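Long-range contact in DNA polymerase III subunit delta (Bacillus subtilis, PDB 3ZH9), which probably acts, within the clamp-loader complex, as the wrench that opens the beta sliding-clamp dimer so that it can be loaded onto primed DNA: residues L306-M314 with L328-L336. Sequence-based numbering, arbitrary orientation.
Sequences LIIEQLAVM and LLELFLLQL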
# COMPACT_ATOMS: atom_id res chain seq x y z
N LEU A 306 16.26 -14.74 -20.59
CA LEU A 306 15.93 -14.60 -22.01
C LEU A 306 14.69 -13.73 -22.19
O LEU A 306 14.67 -12.82 -23.02
CB LEU A 306 15.65 -15.98 -22.63
CG LEU A 306 16.85 -16.94 -22.54
CD1 LEU A 306 16.48 -18.36 -22.98
CD2 LEU A 306 18.03 -16.40 -23.35
N ILE A 307 13.65 -14.02 -21.41
CA ILE A 307 12.40 -13.30 -21.54
C ILE A 307 12.63 -11.82 -21.26
O ILE A 307 12.19 -10.96 -22.00
CB ILE A 307 11.30 -13.89 -20.62
CG1 ILE A 307 10.81 -15.23 -21.20
CG2 ILE A 307 10.12 -12.91 -20.49
CD1 ILE A 307 10.02 -16.11 -20.20
N ILE A 308 13.37 -11.55 -20.19
CA ILE A 308 13.68 -10.19 -19.83
C ILE A 308 14.42 -9.44 -20.96
O ILE A 308 14.04 -8.33 -21.31
CB ILE A 308 14.46 -10.13 -18.49
CG1 ILE A 308 13.50 -10.41 -17.33
CG2 ILE A 308 15.15 -8.77 -18.31
CD1 ILE A 308 14.17 -10.88 -16.07
N GLU A 309 15.45 -10.05 -21.54
CA GLU A 309 16.19 -9.41 -22.62
C GLU A 309 15.30 -9.22 -23.86
O GLU A 309 15.33 -8.17 -24.48
CB GLU A 309 17.47 -10.19 -22.94
CG GLU A 309 18.23 -9.67 -24.18
CD GLU A 309 18.71 -8.22 -24.04
OE1 GLU A 309 18.61 -7.66 -22.93
OE2 GLU A 309 19.18 -7.65 -25.04
N GLN A 310 14.51 -10.23 -24.21
CA GLN A 310 13.53 -10.08 -25.28
C GLN A 310 12.66 -8.85 -25.06
O GLN A 310 12.37 -8.10 -26.00
CB GLN A 310 12.63 -11.32 -25.38
CG GLN A 310 13.31 -12.53 -26.00
CD GLN A 310 12.43 -13.78 -25.93
OE1 GLN A 310 11.44 -13.81 -25.21
NE2 GLN A 310 12.80 -14.81 -26.68
N LEU A 311 12.24 -8.63 -23.82
CA LEU A 311 11.39 -7.47 -23.54
C LEU A 311 12.13 -6.14 -23.64
O LEU A 311 11.54 -5.14 -24.04
CB LEU A 311 10.67 -7.60 -22.20
CG LEU A 311 9.57 -8.67 -22.18
CD1 LEU A 311 9.24 -9.09 -20.73
CD2 LEU A 311 8.32 -8.19 -22.92
N ALA A 312 13.41 -6.11 -23.27
CA ALA A 312 14.20 -4.88 -23.40
C ALA A 312 14.39 -4.54 -24.87
O ALA A 312 14.31 -3.38 -25.26
CB ALA A 312 15.56 -5.02 -22.71
N VAL A 313 14.64 -5.57 -25.67
CA VAL A 313 14.75 -5.37 -27.11
C VAL A 313 13.44 -4.82 -27.65
O VAL A 313 13.44 -3.87 -28.44
CB VAL A 313 15.15 -6.66 -27.87
CG1 VAL A 313 15.07 -6.42 -29.38
CG2 VAL A 313 16.56 -7.10 -27.48
N MET A 314 12.32 -5.40 -27.23
CA MET A 314 11.02 -4.94 -27.73
C MET A 314 10.76 -3.49 -27.34
O MET A 314 10.21 -2.71 -28.12
CB MET A 314 9.90 -5.82 -27.21
CG MET A 314 8.52 -5.40 -27.71
SD MET A 314 7.24 -6.39 -26.93
CE MET A 314 7.77 -8.02 -27.44
N LEU A 328 4.80 -6.77 -32.84
CA LEU A 328 5.93 -7.09 -31.98
C LEU A 328 5.45 -7.88 -30.76
O LEU A 328 6.04 -8.90 -30.41
CB LEU A 328 6.65 -5.81 -31.53
CG LEU A 328 7.54 -5.11 -32.57
CD1 LEU A 328 8.07 -3.79 -32.02
CD2 LEU A 328 8.68 -6.00 -33.03
N LEU A 329 4.37 -7.42 -30.15
CA LEU A 329 3.85 -8.06 -28.95
C LEU A 329 3.26 -9.43 -29.26
O LEU A 329 3.45 -10.38 -28.51
CB LEU A 329 2.81 -7.18 -28.26
CG LEU A 329 3.20 -6.51 -26.93
CD1 LEU A 329 2.12 -5.52 -26.51
CD2 LEU A 329 3.45 -7.52 -25.82
N GLU A 330 2.55 -9.53 -30.38
CA GLU A 330 1.98 -10.79 -30.82
C GLU A 330 3.07 -11.85 -30.99
O GLU A 330 2.94 -12.96 -30.49
CB GLU A 330 1.22 -10.62 -32.15
CG GLU A 330 -0.21 -10.11 -32.02
CD GLU A 330 -0.85 -9.81 -33.37
OE1 GLU A 330 -0.14 -9.89 -34.40
OE2 GLU A 330 -2.06 -9.47 -33.40
N LEU A 331 4.13 -11.50 -31.71
CA LEU A 331 5.27 -12.39 -31.93
C LEU A 331 5.89 -12.87 -30.61
O LEU A 331 6.07 -14.07 -30.40
CB LEU A 331 6.33 -11.71 -32.79
CG LEU A 331 5.89 -11.39 -34.22
CD1 LEU A 331 6.89 -10.49 -34.92
CD2 LEU A 331 5.65 -12.67 -35.01
N PHE A 332 6.19 -11.92 -29.72
CA PHE A 332 6.70 -12.24 -28.39
C PHE A 332 5.83 -13.27 -27.66
O PHE A 332 6.32 -14.30 -27.18
CB PHE A 332 6.81 -10.97 -27.55
CG PHE A 332 7.13 -11.22 -26.09
CD1 PHE A 332 8.41 -11.60 -25.69
CD2 PHE A 332 6.14 -11.09 -25.12
CE1 PHE A 332 8.69 -11.86 -24.35
CE2 PHE A 332 6.42 -11.33 -23.77
CZ PHE A 332 7.70 -11.71 -23.39
N LEU A 333 4.54 -12.98 -27.57
CA LEU A 333 3.63 -13.85 -26.84
C LEU A 333 3.54 -15.23 -27.52
O LEU A 333 3.44 -16.26 -26.85
CB LEU A 333 2.25 -13.20 -26.70
CG LEU A 333 2.23 -11.91 -25.86
CD1 LEU A 333 0.86 -11.24 -25.87
CD2 LEU A 333 2.67 -12.17 -24.42
N LEU A 334 3.57 -15.24 -28.85
CA LEU A 334 3.56 -16.49 -29.59
C LEU A 334 4.84 -17.31 -29.33
O LEU A 334 4.77 -18.50 -29.04
CB LEU A 334 3.35 -16.25 -31.10
CG LEU A 334 1.95 -15.76 -31.47
CD1 LEU A 334 1.83 -15.51 -32.97
CD2 LEU A 334 0.87 -16.72 -30.98
N GLN A 335 6.00 -16.67 -29.42
CA GLN A 335 7.25 -17.31 -29.00
C GLN A 335 7.08 -17.98 -27.63
O GLN A 335 7.36 -19.17 -27.48
CB GLN A 335 8.40 -16.31 -28.97
N LEU A 336 6.61 -17.23 -26.64
CA LEU A 336 6.41 -17.77 -25.29
C LEU A 336 5.51 -18.99 -25.26
O LEU A 336 5.67 -19.87 -24.42
CB LEU A 336 5.81 -16.71 -24.35
CG LEU A 336 6.66 -15.52 -23.93
CD1 LEU A 336 6.09 -14.90 -22.66
CD2 LEU A 336 8.09 -15.96 -23.71
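Phe-332 reaches across to helix 301-319 as a knob into the hole formed by Ile-307, Gln-310, Leu-311 and Met-314. With CG anti to the backbone N (chi1 171°), the ring is directed from CB into the gap between the helices. The methyl end of Met-314 is modelled too close to CB for its exact position to be trusted. Farther along one rim of the ring, CE1 meets the amide oxygen OE1 of Gln-310 at 3.5 Å, with amide and ring planes nearly perpendicular (84°). At the tip, CZ is 4.0 Å from CG2 of Ile-307, which lies in the ring plane at its edge. Leu-311 CD2 stands over one face, 3.9 Å from the ring centroid in a CH-pi contact; CG of Leu-336, one turn on in the same helix, lies off-centre over the opposite face. On either side of this knob, Ile-307 CG1 packs on Leu-336 CD2 (3.8 Å), and Met-314 SD on Leu-329 CG (4.0 Å). No hydrogen bond joins the segments, whose axes are nearly antiparallel (171°) and come within 11.2 Å at closest approach. The pair is a helical hairpin in the all-helical C-terminal region: helix 248-269 backs it through Phe-259 on Ile-307 and Met-252 on Met-314, while helices 231-243 and 215-227 pack against helix 325-338 through Phe-238 and Ile-226.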